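Local atomic coordinates of dihydrodipicolinate synthase (Bacteroides thetaiotaomicron, PDB entry 4XKY), a protein that probably catalyses a pyruvate-dependent aldolase or lyase reaction through a Schiff-base intermediate, as a tetramer of TIM-barrel subunits of the dihydrodipicolinate synthase family. Residues E61-T66 / V76-S81; P192-A197 / T247-G252; P216-S221 / R235-K240. One frame throughout, in Å; residues are numbered along the deposited sequence.

How the contacts relate
The three contacts illustrate how one TIM barrel changes its chemistry from place to place. Contact 1 is buried and wholly apolar, seating helix 56-70 on strand 76-79 within a single beta-alpha-beta unit. Contact 2, also buried, is polar: a carboxylate beyond strand 187-190 takes a phenol from the loop that follows helix 231-247. Contact 3 lies farther out, is partly buried, and again relies on aliphatic contacts, here between two helices. Contacts 2 and 3 adjoin, nested along the chain, and Tyr219 of helix 216-227 sends its hydroxyl to Glu193, weakly, while Gln238 of helix 231-247 bonds the backbone of Glu194. Contact 1 stands across the chain's centre from both.

Contact 1. Residues E61-T66 / V76-S81; sequences EMIKNT and VLVCIS
Ile63 lays the end of its side chain against one methyl of Val78, its CD1 atom standing 3.7 Å from Val78 CG1. The touch is not confined to the terminal carbon, since Ile63 CG1 is 3.8 Å from the same Val78 CG1, and the two side chains cross at about a right angle. The torsions of the isoleucine explain the reach: CG1 is set beside the backbone N (chi1 -70°), and the branch then runs on extended to CD1, carrying the methyl off the helix towards the strand. A second, looser contact lies a helical turn further on, where the methyl Thr66 CG2 faces Val76 CG1 at 4.3 Å. Every residue that touches is buried. This is the usual helix-on-strand layer of a beta-alpha-beta unit, made here by strand 42-44, helix 56-70 and strand 76-79 of the TIM barrel: Val76 and Val78 turn outward to the helix, while the intervening Leu77 points the other way and meets Phe43 and Leu5. Leu91 and Leu94 of helix 85-97 also pack on Ile63, and Ala95 of that helix on Val78, so helices 56-70 and 85-97 both pack on this part of the strand layer. The hydroxyl of Thr66 is satisfied within its own helix, Thr66 OG1 lying 2.8 Å from Met62 O, which suits so apolar a layer. That carbonyl also receives Thr66 N, and the two donors come to it from opposite faces of its plane. Asn65 does likewise on a neighbouring side of the helix: Asn65 ND2 reaches Glu61 O at 3.0 Å with a fairly straight N-H (166°), from the face opposite to Asn65 N. Beyond the strand, Ser81 OG is hydrogen-bonded to the hydroxyl of Tyr136, the predicted proton donor/acceptor.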
loop_
_atom_site.group_PDB
_atom_site.type_symbol
_atom_site.label_atom_id
_atom_site.label_comp_id
_atom_site.label_asym_id
_atom_site.label_seq_id
_atom_site.Cartn_x
_atom_site.Cartn_y
_atom_site.Cartn_z
ATOM N N GLU A 61 -21.913 27.097 -2.474
ATOM C CA GLU A 61 -23.146 27.187 -3.239
ATOM C C GLU A 61 -23.969 25.900 -3.184
ATOM O O GLU A 61 -25.186 25.960 -3.133
ATOM C CB GLU A 61 -22.857 27.574 -4.676
ATOM C CG GLU A 61 -22.233 28.954 -4.763
ATOM C CD GLU A 61 -21.967 29.410 -6.180
ATOM O OE1 GLU A 61 -22.146 28.608 -7.124
ATOM O OE2 GLU A 61 -21.543 30.571 -6.343
ATOM N N MET A 62 -23.312 24.747 -3.172
ATOM C CA MET A 62 -24.040 23.505 -3.095
ATOM C C MET A 62 -24.775 23.424 -1.767
ATOM O O MET A 62 -25.918 23.031 -1.731
ATOM C CB MET A 62 -23.119 22.306 -3.235
ATOM C CG MET A 62 -23.791 20.927 -3.134
ATOM S SD MET A 62 -25.058 20.649 -4.399
ATOM C CE MET A 62 -25.576 18.988 -3.991
ATOM N N ILE A 63 -24.093 23.761 -0.676
ATOM C CA ILE A 63 -24.704 23.765 0.634
ATOM C C ILE A 63 -25.902 24.715 0.703
ATOM O O ILE A 63 -26.980 24.316 1.142
ATOM C CB ILE A 63 -23.669 24.158 1.693
ATOM C CG1 ILE A 63 -22.650 23.030 1.848
ATOM C CG2 ILE A 63 -24.314 24.449 3.050
ATOM C CD1 ILE A 63 -21.383 23.463 2.553
ATOM N N LYS A 64 -25.694 25.969 0.296
ATOM C CA LYS A 64 -26.742 26.986 0.353
ATOM C C LYS A 64 -27.942 26.589 -0.489
ATOM O O LYS A 64 -29.055 26.535 0.014
ATOM C CB LYS A 64 -26.242 28.346 -0.130
ATOM C CG LYS A 64 -25.151 29.012 0.713
ATOM C CD LYS A 64 -25.043 30.499 0.333
ATOM C CE LYS A 64 -23.630 31.071 0.363
ATOM N NZ LYS A 64 -22.847 30.711 -0.859
ATOM N N ASN A 65 -27.740 26.308 -1.769
ATOM C CA ASN A 65 -28.878 25.875 -2.604
ATOM C C ASN A 65 -29.572 24.612 -2.101
ATOM O O ASN A 65 -30.795 24.518 -2.172
ATOM C CB ASN A 65 -28.472 25.689 -4.070
ATOM C CG ASN A 65 -28.332 26.996 -4.790
ATOM O OD1 ASN A 65 -29.305 27.535 -5.321
ATOM N ND2 ASN A 65 -27.131 27.554 -4.760
ATOM N N THR A 66 -28.811 23.621 -1.618
ATOM C CA THR A 66 -29.451 22.385 -1.142
ATOM C C THR A 66 -30.395 22.684 0.069
ATOM O O THR A 66 -31.522 22.196 0.139
ATOM C CB THR A 66 -28.433 21.290 -0.804
ATOM O OG1 THR A 66 -27.709 20.911 -1.980
ATOM C CG2 THR A 66 -29.153 20.074 -0.287
ATOM N N VAL A 76 -30.799 17.652 6.189
ATOM C CA VAL A 76 -29.613 17.835 5.381
ATOM C C VAL A 76 -28.318 17.619 6.176
ATOM O O VAL A 76 -28.056 18.267 7.193
ATOM C CB VAL A 76 -29.623 19.220 4.740
ATOM C CG1 VAL A 76 -28.420 19.380 3.844
ATOM C CG2 VAL A 76 -30.908 19.402 3.927
ATOM N N LEU A 77 -27.514 16.684 5.684
ATOM C CA LEU A 77 -26.182 16.382 6.215
ATOM C C LEU A 77 -25.134 16.935 5.271
ATOM O O LEU A 77 -25.221 16.739 4.069
ATOM C CB LEU A 77 -25.977 14.862 6.322
ATOM C CG LEU A 77 -26.528 14.140 7.553
ATOM C CD1 LEU A 77 -28.012 14.375 7.690
ATOM C CD2 LEU A 77 -26.256 12.639 7.512
ATOM N N VAL A 78 -24.115 17.576 5.824
ATOM C CA VAL A 78 -23.105 18.242 5.036
ATOM C C VAL A 78 -21.746 17.662 5.376
ATOM O O VAL A 78 -21.323 17.688 6.533
ATOM C CB VAL A 78 -23.075 19.761 5.320
ATOM C CG1 VAL A 78 -21.932 20.438 4.575
ATOM C CG2 VAL A 78 -24.399 20.413 4.932
ATOM N N CYS A 79 -21.041 17.181 4.354
ATOM C CA CYS A 79 -19.654 16.778 4.523
ATOM C C CYS A 79 -18.785 18.021 4.640
ATOM O O CYS A 79 -18.758 18.877 3.740
ATOM C CB CYS A 79 -19.174 15.904 3.369
ATOM S SG CYS A 79 -17.633 15.022 3.716
ATOM N N ILE A 80 -18.093 18.119 5.772
ATOM C CA ILE A 80 -17.199 19.242 6.049
ATOM C C ILE A 80 -15.702 18.877 6.011
ATOM O O ILE A 80 -14.872 19.728 6.328
ATOM C CB ILE A 80 -17.499 19.885 7.420
ATOM C CG1 ILE A 80 -17.332 18.879 8.557
ATOM C CG2 ILE A 80 -18.908 20.474 7.451
ATOM C CD1 ILE A 80 -17.175 19.523 9.925
ATOM N N SER A 81 -15.355 17.640 5.644
ATOM C CA SER A 81 -13.940 17.208 5.616
ATOM C C SER A 81 -13.136 18.112 4.688
ATOM O O SER A 81 -13.603 18.510 3.632
ATOM C CB SER A 81 -13.752 15.748 5.157
ATOM O OG SER A 81 -14.661 14.852 5.778
#

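Contact 2. Residues P192-A197 / T247-G252; sequences PEEIMA and TIYTVG
Glu193 OE1 draws in two phenols, accepting a short hydrogen bond from Tyr249 OH (2.6 Å) and a weak one from Tyr219 OH. The glutamate sits just past strand 187-190, at the carboxyl end of the TIM-barrel strands, where this fold keeps its active site; its side chain is about 7 Å from that of Thr48, a predicted pyruvate-binding residue. Glu193 and Tyr249 approach from opposite directions. The carboxylate meets the ring at its edge, the two planes 71° apart, and the phenol comes to the syn side of OE1, tilted 24° out of the carboxylate plane. With CG between the backbone N and the carbonyl carbon (chi1 64°) and a bend at the next bond, Glu193 leads its carboxylate to the tyrosine. The other oxygen, OE2, accepts from the backbone N of Gly211, which should limit rotation of the group. A phenylalanine in place of Tyr249 would probably leave this buried carboxylate without its short bond, held more loosely by Tyr219 and Gly211. Tyr258 meets the Tyr249 ring edge-to-face. Glu194 OE2, hydrogen-bonded to Ser245 OG, lies at the edge of the same ring, near its plane, 4.5 Å from Tyr249 CD2.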
loop_
_atom_site.group_PDB
_atom_site.type_symbol
_atom_site.label_atom_id
_atom_site.label_comp_id
_atom_site.label_asym_id
_atom_site.label_seq_id
_atom_site.Cartn_x
_atom_site.Cartn_y
_atom_site.Cartn_z
ATOM N N PRO A 192 -21.433 1.836 0.541
ATOM C CA PRO A 192 -21.519 1.107 -0.708
ATOM C C PRO A 192 -22.819 0.367 -0.853
ATOM O O PRO A 192 -23.168 -0.422 0.019
ATOM C CB PRO A 192 -20.342 0.136 -0.625
ATOM C CG PRO A 192 -19.372 0.852 0.233
ATOM C CD PRO A 192 -20.222 1.474 1.289
ATOM N N GLU A 193 -23.522 0.614 -1.960
ATOM C CA GLU A 193 -24.886 0.118 -2.108
ATOM C C GLU A 193 -24.966 -1.383 -2.286
ATOM O O GLU A 193 -25.997 -1.972 -1.970
ATOM C CB GLU A 193 -25.646 0.850 -3.236
ATOM C CG GLU A 193 -25.106 0.668 -4.653
ATOM C CD GLU A 193 -25.324 1.896 -5.538
ATOM O OE1 GLU A 193 -25.735 1.742 -6.704
ATOM O OE2 GLU A 193 -25.079 3.025 -5.069
ATOM N N GLU A 194 -23.886 -2.002 -2.780
ATOM C CA GLU A 194 -23.889 -3.436 -3.044
ATOM C C GLU A 194 -24.050 -4.274 -1.746
ATOM O O GLU A 194 -24.475 -5.413 -1.789
ATOM C CB GLU A 194 -22.627 -3.827 -3.822
ATOM C CG GLU A 194 -22.523 -3.161 -5.209
ATOM C CD GLU A 194 -21.797 -1.835 -5.192
ATOM O OE1 GLU A 194 -21.599 -1.244 -4.090
ATOM O OE2 GLU A 194 -21.405 -1.400 -6.296
ATOM N N ILE A 195 -23.754 -3.684 -0.591
ATOM C CA ILE A 195 -23.813 -4.407 0.676
ATOM C C ILE A 195 -24.788 -3.778 1.682
ATOM O O ILE A 195 -24.737 -4.085 2.882
ATOM C CB ILE A 195 -22.425 -4.487 1.331
ATOM C CG1 ILE A 195 -21.813 -3.089 1.505
ATOM C CG2 ILE A 195 -21.541 -5.404 0.520
ATOM C CD1 ILE A 195 -20.598 -3.048 2.419
ATOM N N MET A 196 -25.655 -2.903 1.189
ATOM C CA MET A 196 -26.657 -2.265 2.033
ATOM C C MET A 196 -27.631 -3.295 2.556
ATOM O O MET A 196 -27.952 -3.298 3.745
ATOM C CB MET A 196 -27.425 -1.200 1.248
ATOM C CG MET A 196 -28.472 -0.422 2.034
ATOM S SD MET A 196 -30.150 -1.103 1.855
ATOM C CE MET A 196 -30.550 -0.729 0.152
ATOM N N ALA A 197 -28.136 -4.141 1.661
ATOM C CA ALA A 197 -29.140 -5.124 2.046
ATOM C C ALA A 197 -28.591 -6.065 3.110
ATOM O O ALA A 197 -29.256 -6.341 4.109
ATOM C CB ALA A 197 -29.616 -5.913 0.842
ATOM N N THR A 247 -23.251 -2.616 -14.619
ATOM C CA THR A 247 -23.499 -2.061 -15.963
ATOM C C THR A 247 -23.516 -0.539 -16.051
ATOM O O THR A 247 -23.247 -0.008 -17.118
ATOM C CB THR A 247 -24.800 -2.581 -16.620
ATOM O OG1 THR A 247 -25.966 -2.185 -15.858
ATOM C CG2 THR A 247 -24.743 -4.100 -16.795
ATOM N N ILE A 248 -23.841 0.174 -14.974
ATOM C CA ILE A 248 -23.796 1.640 -15.026
ATOM C C ILE A 248 -22.466 2.180 -14.544
ATOM O O ILE A 248 -22.063 3.267 -14.952
ATOM C CB ILE A 248 -24.927 2.315 -14.202
ATOM C CG1 ILE A 248 -26.304 1.818 -14.602
ATOM C CG2 ILE A 248 -24.904 3.847 -14.342
ATOM C CD1 ILE A 248 -26.703 2.142 -16.027
ATOM N N TYR A 249 -21.798 1.479 -13.632
ATOM C CA TYR A 249 -20.633 2.054 -13.004
ATOM C C TYR A 249 -19.337 1.559 -13.634
ATOM O O TYR A 249 -18.273 1.953 -13.181
ATOM C CB TYR A 249 -20.611 1.749 -11.516
ATOM C CG TYR A 249 -21.832 2.213 -10.742
ATOM C CD1 TYR A 249 -22.625 3.297 -11.180
ATOM C CD2 TYR A 249 -22.186 1.585 -9.558
ATOM C CE1 TYR A 249 -23.736 3.708 -10.451
ATOM C CE2 TYR A 249 -23.289 1.992 -8.826
ATOM C CZ TYR A 249 -24.062 3.045 -9.273
ATOM O OH TYR A 249 -25.142 3.440 -8.531
ATOM N N THR A 250 -19.402 0.728 -14.677
ATOM C CA THR A 250 -18.169 0.074 -15.201
ATOM C C THR A 250 -17.779 0.494 -16.621
ATOM O O THR A 250 -16.950 -0.145 -17.237
ATOM C CB THR A 250 -18.325 -1.456 -15.202
ATOM O OG1 THR A 250 -19.523 -1.796 -15.923
ATOM C CG2 THR A 250 -18.415 -1.996 -13.765
ATOM N N VAL A 251 -18.352 1.568 -17.145
ATOM C CA VAL A 251 -18.077 1.963 -18.524
ATOM C C VAL A 251 -16.754 2.692 -18.720
ATOM O O VAL A 251 -16.103 2.534 -19.746
ATOM C CB VAL A 251 -19.206 2.810 -19.094
ATOM C CG1 VAL A 251 -18.791 3.416 -20.426
ATOM C CG2 VAL A 251 -20.430 1.922 -19.261
ATOM N N GLY A 252 -16.367 3.518 -17.778
ATOM C CA GLY A 252 -15.076 4.169 -17.906
ATOM C C GLY A 252 -13.910 3.196 -18.079
ATOM O O GLY A 252 -13.958 2.046 -17.630
#

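Contact 3. Residues P216-S221 / R235-K240; sequences PELYVS and RRLQEK. With ACT (acetate ion), chain E.
Leu218 and Leu237 form the apolar part of this contact, sliding past each other in opposite directions until Leu218 CD1 is 3.7 Å from Leu237 CD2. They stand at the nearest point of the two backbones. Leu218 leaves its helix pointing neither at the other nor away from it, and is brought across by placing CG anti to the backbone N (chi1 161°), which lets CD1 also approach Lys240 CB at 4.2 Å; beyond that carbon the lysine chain leads away. The other methyl of the facing leucine turns to the next helical turn, Leu237 CD1 lying 3.7 Å from Ser221 CB, so the two methyls of Leu237 touch different residues. Farther along helix 231-247, Val241 and Ile244 also pack on Leu218. On the outer side, Leu237 CD2 lies over one face of the Arg236 guanidinium, towards its rim, and the charge of that group is paired with Glu233.

The polar interactions belong to the helix start. There the backbone N-H groups of Glu217 and Leu218 hold the two oxygens of an acetate, probably from the crystallisation liquor: Glu217 N is 3.2 Å from acetate O, with a fairly straight N-H (161°), and Leu218 N is 3.3 Å from acetate OXT. Amides at a helix amino end are a natural anion site, and the helix dipole would favour the charge.

The two short helical segments run roughly antiparallel, at 139°, and join the last helix of the TIM barrel, 216-227, to helix 231-247, which opens the carboxyl-terminal helical extension characteristic of the dihydrodipicolinate synthase family.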
loop_
_atom_site.group_PDB
_atom_site.type_symbol
_atom_site.label_atom_id
_atom_site.label_comp_id
_atom_site.label_asym_id
_atom_site.label_seq_id
_atom_site.Cartn_x
_atom_site.Cartn_y
_atom_site.Cartn_z
ATOM N N PRO A 216 -34.442 6.299 -6.494
ATOM C CA PRO A 216 -34.617 6.305 -5.034
ATOM C C PRO A 216 -35.578 5.216 -4.561
ATOM O O PRO A 216 -35.342 4.581 -3.536
ATOM C CB PRO A 216 -35.202 7.692 -4.744
ATOM C CG PRO A 216 -35.568 8.266 -6.077
ATOM C CD PRO A 216 -34.679 7.622 -7.082
ATOM N N GLU A 217 -36.638 4.974 -5.319
ATOM C CA GLU A 217 -37.637 3.988 -4.895
ATOM C C GLU A 217 -37.098 2.583 -4.798
ATOM O O GLU A 217 -37.483 1.841 -3.907
ATOM C CB GLU A 217 -38.851 3.994 -5.823
ATOM C CG GLU A 217 -39.610 5.297 -5.682
ATOM C CD GLU A 217 -40.835 5.409 -6.562
ATOM O OE1 GLU A 217 -41.123 4.469 -7.345
ATOM O OE2 GLU A 217 -41.516 6.452 -6.453
ATOM N N LEU A 218 -36.256 2.200 -5.754
ATOM C CA LEU A 218 -35.638 0.893 -5.714
ATOM C C LEU A 218 -34.839 0.735 -4.417
ATOM O O LEU A 218 -34.931 -0.297 -3.769
ATOM C CB LEU A 218 -34.722 0.676 -6.922
ATOM C CG LEU A 218 -33.680 -0.442 -6.772
ATOM C CD1 LEU A 218 -34.338 -1.807 -6.706
ATOM C CD2 LEU A 218 -32.706 -0.413 -7.936
ATOM N N TYR A 219 -34.053 1.739 -4.032
ATOM C CA TYR A 219 -33.192 1.551 -2.871
ATOM C C TYR A 219 -33.992 1.601 -1.574
ATOM O O TYR A 219 -33.674 0.893 -0.620
ATOM C CB TYR A 219 -32.055 2.562 -2.865
ATOM C CG TYR A 219 -31.103 2.295 -3.985
ATOM C CD1 TYR A 219 -29.983 1.505 -3.800
ATOM C CD2 TYR A 219 -31.362 2.769 -5.242
ATOM C CE1 TYR A 219 -29.125 1.232 -4.841
ATOM C CE2 TYR A 219 -30.510 2.495 -6.295
ATOM C CZ TYR A 219 -29.396 1.723 -6.083
ATOM O OH TYR A 219 -28.538 1.460 -7.123
ATOM N N VAL A 220 -35.019 2.444 -1.537
ATOM C CA VAL A 220 -35.930 2.503 -0.396
ATOM C C VAL A 220 -36.661 1.181 -0.231
ATOM O O VAL A 220 -36.785 0.678 0.892
ATOM C CB VAL A 220 -36.933 3.663 -0.537
ATOM C CG1 VAL A 220 -38.046 3.559 0.496
ATOM C CG2 VAL A 220 -36.195 4.980 -0.358
ATOM N N SER A 221 -37.124 0.622 -1.348
ATOM C CA SER A 221 -37.762 -0.695 -1.327
ATOM C C SER A 221 -36.840 -1.788 -0.835
ATOM O O SER A 221 -37.268 -2.657 -0.087
ATOM C CB SER A 221 -38.304 -1.091 -2.703
ATOM O OG SER A 221 -39.363 -0.235 -3.066
ATOM N N ARG A 235 -33.858 -10.611 -2.368
ATOM C CA ARG A 235 -33.193 -11.253 -3.509
ATOM C C ARG A 235 -33.534 -10.611 -4.852
ATOM O O ARG A 235 -32.651 -10.389 -5.668
ATOM C CB ARG A 235 -33.456 -12.764 -3.540
ATOM C CG ARG A 235 -32.598 -13.521 -2.531
ATOM C CD ARG A 235 -32.763 -15.032 -2.632
ATOM N NE ARG A 235 -34.133 -15.446 -2.333
ATOM C CZ ARG A 235 -34.581 -15.875 -1.148
ATOM N NH1 ARG A 235 -33.773 -15.982 -0.089
ATOM N NH2 ARG A 235 -35.867 -16.202 -1.021
ATOM N N ARG A 236 -34.805 -10.310 -5.076
ATOM C CA ARG A 236 -35.233 -9.733 -6.341
ATOM C C ARG A 236 -34.579 -8.376 -6.561
ATOM O O ARG A 236 -34.063 -8.088 -7.650
ATOM C CB ARG A 236 -36.751 -9.565 -6.346
ATOM C CG ARG A 236 -37.317 -9.202 -7.713
ATOM C CD ARG A 236 -38.833 -9.226 -7.712
ATOM N NE ARG A 236 -39.420 -8.138 -6.934
ATOM C CZ ARG A 236 -39.538 -6.879 -7.353
ATOM N NH1 ARG A 236 -39.089 -6.511 -8.551
ATOM N NH2 ARG A 236 -40.113 -5.977 -6.569
ATOM N N LEU A 237 -34.610 -7.554 -5.509
ATOM C CA LEU A 237 -34.114 -6.177 -5.580
ATOM C C LEU A 237 -32.595 -6.111 -5.544
ATOM O O LEU A 237 -32.006 -5.268 -6.213
ATOM C CB LEU A 237 -34.735 -5.322 -4.476
ATOM C CG LEU A 237 -36.263 -5.197 -4.597
ATOM C CD1 LEU A 237 -36.861 -4.384 -3.457
ATOM C CD2 LEU A 237 -36.688 -4.604 -5.935
ATOM N N GLN A 238 -31.958 -6.996 -4.779
ATOM C CA GLN A 238 -30.496 -7.078 -4.800
ATOM C C GLN A 238 -29.973 -7.346 -6.231
ATOM O O GLN A 238 -28.949 -6.782 -6.638
ATOM C CB GLN A 238 -29.977 -8.133 -3.800
ATOM C CG GLN A 238 -28.459 -8.277 -3.733
ATOM C CD GLN A 238 -27.761 -7.030 -3.200
ATOM O OE1 GLN A 238 -28.406 -6.044 -2.821
ATOM N NE2 GLN A 238 -26.441 -7.065 -3.172
ATOM N N GLU A 239 -30.673 -8.177 -6.995
ATOM C CA GLU A 239 -30.234 -8.486 -8.358
ATOM C C GLU A 239 -30.256 -7.237 -9.236
ATOM O O GLU A 239 -29.363 -7.051 -10.066
ATOM C CB GLU A 239 -31.064 -9.606 -9.005
ATOM C CG GLU A 239 -30.709 -9.853 -10.483
ATOM C CD GLU A 239 -31.100 -11.232 -11.019
ATOM O OE1 GLU A 239 -32.008 -11.878 -10.457
ATOM O OE2 GLU A 239 -30.506 -11.674 -12.032
ATOM N N LYS A 240 -31.269 -6.391 -9.057
ATOM C CA LYS A 240 -31.339 -5.129 -9.792
ATOM C C LYS A 240 -30.213 -4.186 -9.354
ATOM O O LYS A 240 -29.521 -3.604 -10.194
ATOM C CB LYS A 240 -32.691 -4.442 -9.587
ATOM C CG LYS A 240 -33.864 -5.126 -10.271
ATOM C CD LYS A 240 -35.101 -4.238 -10.160
ATOM C CE LYS A 240 -36.406 -5.014 -10.227
ATOM N NZ LYS A 240 -36.747 -5.342 -11.638
HETATM C C ACT E . -37.162 4.815 -9.023
HETATM O O ACT E . -37.051 5.868 -8.348
HETATM O OXT ACT E . -36.747 3.720 -8.593
HETATM C CH3 ACT E . -37.806 4.825 -10.388
#